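Local coordinates for protein beta-L-arabinobiosidase (Bacteroides thetaiotaomicron, PDB 5MQR) that probably cleaves beta-L-arabinofuranose linkages in plant pectin, joining beta-propeller and sialidase-like beta-sandwich modules to a helical glycoside hydrolase domain, at residues Ile716-Trp721 with His1018-Asp1023. Residues are numbered along the deposited sequence; the frame is centred on the assembly and turned at random.
Sequences IYESRW and HSTFND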
ATOM      1  N   ILE A 716     -19.640  -5.528  25.105  1.00 21.99           N
ATOM      2  CA  ILE A 716     -18.976  -4.234  25.036  1.00 21.90           C
ATOM      3  C   ILE A 716     -17.598  -4.374  24.406  1.00 21.43           C
ATOM      4  O   ILE A 716     -17.213  -3.546  23.577  1.00 21.07           O
ATOM      5  CB  ILE A 716     -18.895  -3.564  26.417  1.00 22.03           C
ATOM      6  CG1 ILE A 716     -20.311  -3.270  26.916  1.00 22.41           C
ATOM      7  CG2 ILE A 716     -18.076  -2.287  26.351  1.00 21.91           C
ATOM      8  CD1 ILE A 716     -20.406  -2.978  28.394  1.00 22.72           C
ATOM      9  N   TYR A 717     -16.851  -5.394  24.813  1.00 21.52           N
ATOM     10  CA  TYR A 717     -15.499  -5.614  24.258  1.00 21.37           C
ATOM     11  C   TYR A 717     -15.545  -5.852  22.738  1.00 21.25           C
ATOM     12  O   TYR A 717     -14.667  -5.385  22.009  1.00 20.81           O
ATOM     13  CB  TYR A 717     -14.757  -6.750  24.963  1.00 21.29           C
ATOM     14  CG  TYR A 717     -13.848  -6.343  26.133  1.00 21.95           C
ATOM     15  CD1 TYR A 717     -14.359  -6.021  27.385  1.00 22.10           C
ATOM     16  CD2 TYR A 717     -12.450  -6.339  25.987  1.00 21.95           C
ATOM     17  CE1 TYR A 717     -13.517  -5.686  28.434  1.00 22.40           C
ATOM     18  CE2 TYR A 717     -11.614  -6.013  27.024  1.00 22.08           C
ATOM     19  CZ  TYR A 717     -12.142  -5.671  28.249  1.00 22.59           C
ATOM     20  OH  TYR A 717     -11.263  -5.320  29.264  1.00 22.91           O
ATOM     21  N   GLU A 718     -16.568  -6.560  22.261  1.00 21.15           N
ATOM     22  CA  GLU A 718     -16.728  -6.783  20.835  1.00 20.77           C
ATOM     23  C   GLU A 718     -17.260  -5.549  20.131  1.00 20.89           C
ATOM     24  O   GLU A 718     -16.735  -5.162  19.085  1.00 20.63           O
ATOM     25  CB  GLU A 718     -17.662  -7.946  20.546  1.00 20.75           C
ATOM     26  CG  GLU A 718     -17.632  -8.451  19.094  1.00 20.25           C
ATOM     27  CD  GLU A 718     -16.551  -9.499  18.840  1.00 20.13           C
ATOM     28  OE1 GLU A 718     -15.559  -9.543  19.610  1.00 19.59           O
ATOM     29  OE2 GLU A 718     -16.699 -10.294  17.877  1.00 19.34           O
ATOM     30  N   SER A 719     -18.303  -4.951  20.686  1.00 20.95           N
ATOM     31  CA  SER A 719     -19.013  -3.877  20.012  1.00 20.88           C
ATOM     32  C   SER A 719     -18.283  -2.546  20.033  1.00 21.21           C
ATOM     33  O   SER A 719     -18.671  -1.629  19.316  1.00 20.95           O
ATOM     34  CB  SER A 719     -20.406  -3.706  20.596  1.00 21.18           C
ATOM     35  OG  SER A 719     -21.131  -4.928  20.508  1.00 21.65           O
ATOM     36  N   ARG A 720     -17.230  -2.424  20.844  1.00 21.59           N
ATOM     37  CA  ARG A 720     -16.509  -1.151  20.948  1.00 21.59           C
ATOM     38  C   ARG A 720     -15.830  -0.756  19.635  1.00 21.39           C
ATOM     39  O   ARG A 720     -15.482   0.407  19.473  1.00 21.81           O
ATOM     40  CB  ARG A 720     -15.506  -1.160  22.103  1.00 21.67           C
ATOM     41  CG  ARG A 720     -14.311  -2.087  21.900  1.00 21.35           C
ATOM     42  CD  ARG A 720     -13.460  -2.166  23.157  1.00 21.47           C
ATOM     43  NE  ARG A 720     -12.486  -3.263  23.082  1.00 21.06           N
ATOM     44  CZ  ARG A 720     -11.324  -3.311  23.743  1.00 20.96           C
ATOM     45  NH1 ARG A 720     -10.939  -2.302  24.514  1.00 21.24           N
ATOM     46  NH2 ARG A 720     -10.519  -4.370  23.601  1.00 20.69           N
ATOM     47  N   TRP A 721     -15.670  -1.716  18.711  1.00 21.03           N
ATOM     48  CA  TRP A 721     -15.036  -1.491  17.407  1.00 20.55           C
ATOM     49  C   TRP A 721     -15.962  -0.989  16.315  1.00 20.70           C
ATOM     50  O   TRP A 721     -15.494  -0.611  15.238  1.00 20.52           O
ATOM     51  CB  TRP A 721     -14.307  -2.765  16.936  1.00 19.66           C
ATOM     52  CG  TRP A 721     -13.285  -3.189  17.918  1.00 19.47           C
ATOM     53  CD1 TRP A 721     -13.398  -4.209  18.817  1.00 19.41           C
ATOM     54  CD2 TRP A 721     -12.017  -2.572  18.170  1.00 19.31           C
ATOM     55  NE1 TRP A 721     -12.272  -4.286  19.584  1.00 19.40           N
ATOM     56  CE2 TRP A 721     -11.410  -3.285  19.218  1.00 19.15           C
ATOM     57  CE3 TRP A 721     -11.331  -1.485  17.609  1.00 19.19           C
ATOM     58  CZ2 TRP A 721     -10.161  -2.955  19.722  1.00 19.32           C
ATOM     59  CZ3 TRP A 721     -10.085  -1.155  18.110  1.00 19.24           C
ATOM     60  CH2 TRP A 721      -9.506  -1.898  19.164  1.00 19.47           C
ATOM     61  N   HIS A1018     -22.504 -14.468  23.052  1.00 20.33           N
ATOM     62  CA  HIS A1018     -22.137 -14.863  24.393  1.00 21.07           C
ATOM     63  C   HIS A1018     -20.623 -14.995  24.491  1.00 21.19           C
ATOM     64  O   HIS A1018     -20.102 -15.750  25.296  1.00 21.90           O
ATOM     65  CB  HIS A1018     -22.814 -16.221  24.622  1.00 21.60           C
ATOM     66  CG  HIS A1018     -22.841 -16.698  26.029  1.00 21.96           C
ATOM     67  ND1 HIS A1018     -22.260 -17.890  26.402  1.00 22.45           N
ATOM     68  CD2 HIS A1018     -23.464 -16.220  27.133  1.00 22.53           C
ATOM     69  CE1 HIS A1018     -22.488 -18.108  27.686  1.00 22.32           C
ATOM     70  NE2 HIS A1018     -23.209 -17.109  28.155  1.00 22.63           N
ATOM     71  N   SER A1019     -19.913 -14.218  23.690  1.00 20.85           N
ATOM     72  CA  SER A1019     -18.475 -14.373  23.527  1.00 20.85           C
ATOM     73  C   SER A1019     -17.961 -13.236  22.677  1.00 20.41           C
ATOM     74  O   SER A1019     -18.733 -12.494  22.057  1.00 19.75           O
ATOM     75  CB  SER A1019     -18.132 -15.695  22.800  1.00 20.82           C
ATOM     76  OG  SER A1019     -18.654 -15.703  21.465  1.00 20.19           O
ATOM     77  N   THR A1020     -16.642 -13.108  22.653  1.00 20.63           N
ATOM     78  CA  THR A1020     -15.978 -12.245  21.674  1.00 20.26           C
ATOM     79  C   THR A1020     -15.280 -13.134  20.644  1.00 20.04           C
ATOM     80  O   THR A1020     -15.066 -14.340  20.855  1.00 19.46           O
ATOM     81  CB  THR A1020     -14.983 -11.262  22.331  1.00 20.26           C
ATOM     82  OG1 THR A1020     -13.896 -11.963  22.933  1.00 19.98           O
ATOM     83  CG2 THR A1020     -15.672 -10.378  23.386  1.00 20.52           C
ATOM     84  N   PHE A1021     -14.975 -12.506  19.519  1.00 20.37           N
ATOM     85  CA  PHE A1021     -14.151 -13.076  18.469  1.00 20.99           C
ATOM     86  C   PHE A1021     -13.318 -11.992  17.782  1.00 20.75           C
ATOM     87  O   PHE A1021     -12.109 -12.074  17.715  1.00 20.76           O
ATOM     88  CB  PHE A1021     -14.969 -13.853  17.413  1.00 21.13           C
ATOM     89  CG  PHE A1021     -14.104 -14.415  16.349  1.00 21.43           C
ATOM     90  CD1 PHE A1021     -13.335 -15.538  16.601  1.00 22.00           C
ATOM     91  CD2 PHE A1021     -13.958 -13.763  15.136  1.00 21.76           C
ATOM     92  CE1 PHE A1021     -12.465 -16.051  15.650  1.00 21.85           C
ATOM     93  CE2 PHE A1021     -13.087 -14.271  14.177  1.00 22.16           C
ATOM     94  CZ  PHE A1021     -12.346 -15.416  14.443  1.00 21.97           C
ATOM     95  N   ASN A1022     -13.988 -11.010  17.218  1.00 20.92           N
ATOM     96  CA  ASN A1022     -13.312  -9.964  16.527  1.00 20.69           C
ATOM     97  C   ASN A1022     -12.534  -9.045  17.450  1.00 20.67           C
ATOM     98  O   ASN A1022     -11.556  -8.413  17.011  1.00 20.37           O
ATOM     99  CB  ASN A1022     -14.299  -9.225  15.653  1.00 21.32           C
ATOM    100  CG  ASN A1022     -14.646 -10.009  14.397  1.00 21.65           C
ATOM    101  OD1 ASN A1022     -13.808 -10.741  13.858  1.00 22.06           O
ATOM    102  ND2 ASN A1022     -15.851  -9.811  13.884  1.00 22.05           N
ATOM    103  N   ASP A1023     -12.906  -8.983  18.723  1.00 20.65           N
ATOM    104  CA  ASP A1023     -12.079  -8.270  19.665  1.00 20.90           C
ATOM    105  C   ASP A1023     -10.740  -8.952  19.803  1.00 20.67           C
ATOM    106  O   ASP A1023      -9.722  -8.297  19.992  1.00 19.97           O
ATOM    107  CB  ASP A1023     -12.717  -8.140  21.029  1.00 21.56           C
ATOM    108  CG  ASP A1023     -11.859  -7.333  21.972  1.00 21.89           C
ATOM    109  OD1 ASP A1023     -11.493  -6.175  21.626  1.00 22.31           O
ATOM    110  OD2 ASP A1023     -11.492  -7.877  23.022  1.00 22.40           O
TER
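The carboxylate of E718 accepts the backbone N-H groups of F1021, N1022 and D1023, the N-cap and first two residues of helix 1022-1029, which have no carbonyl a turn earlier to bond to. E718 OE1 takes F1021 N at 3.0 Å on its syn side and D1023 N at 2.9 Å from above the carboxylate plane, the two donors lying on opposite faces. E718 OE2 takes N1022 N at 2.9 Å, with a weaker bond from F1021 N. E718 reaches them with CG anti to its backbone N (chi1 -167°) and a bend at chi2; the helix dipole would favour its negative charge. D1023 returns the contact through OD1, which receives R720 NH2 at 2.8 Å in a salt bridge and W721 NE1 at 2.9 Å on the anti lone pair, the latter nearly straight (171°). The indole lies almost coplanar with that carboxylate. R720 NE also bonds to Y717 O, and its guanidinium is flanked by Y717 CD2 on one face and W721 CZ2 on the other. Y717 brings CD2 to 3.5 Å from D1023 OD2, while its hydroxyl bonds to D756; R720 NH1 goes to A760 O and N1022 ND2 to Y672 O. Two buried acidic side chains thus tie helix 712-719, with R720 and W721 after it, to the start of helix 1022-1029; F1021 and N1022 pack on helix 666-680, and Y717, R720 and W721 on helix 754-765.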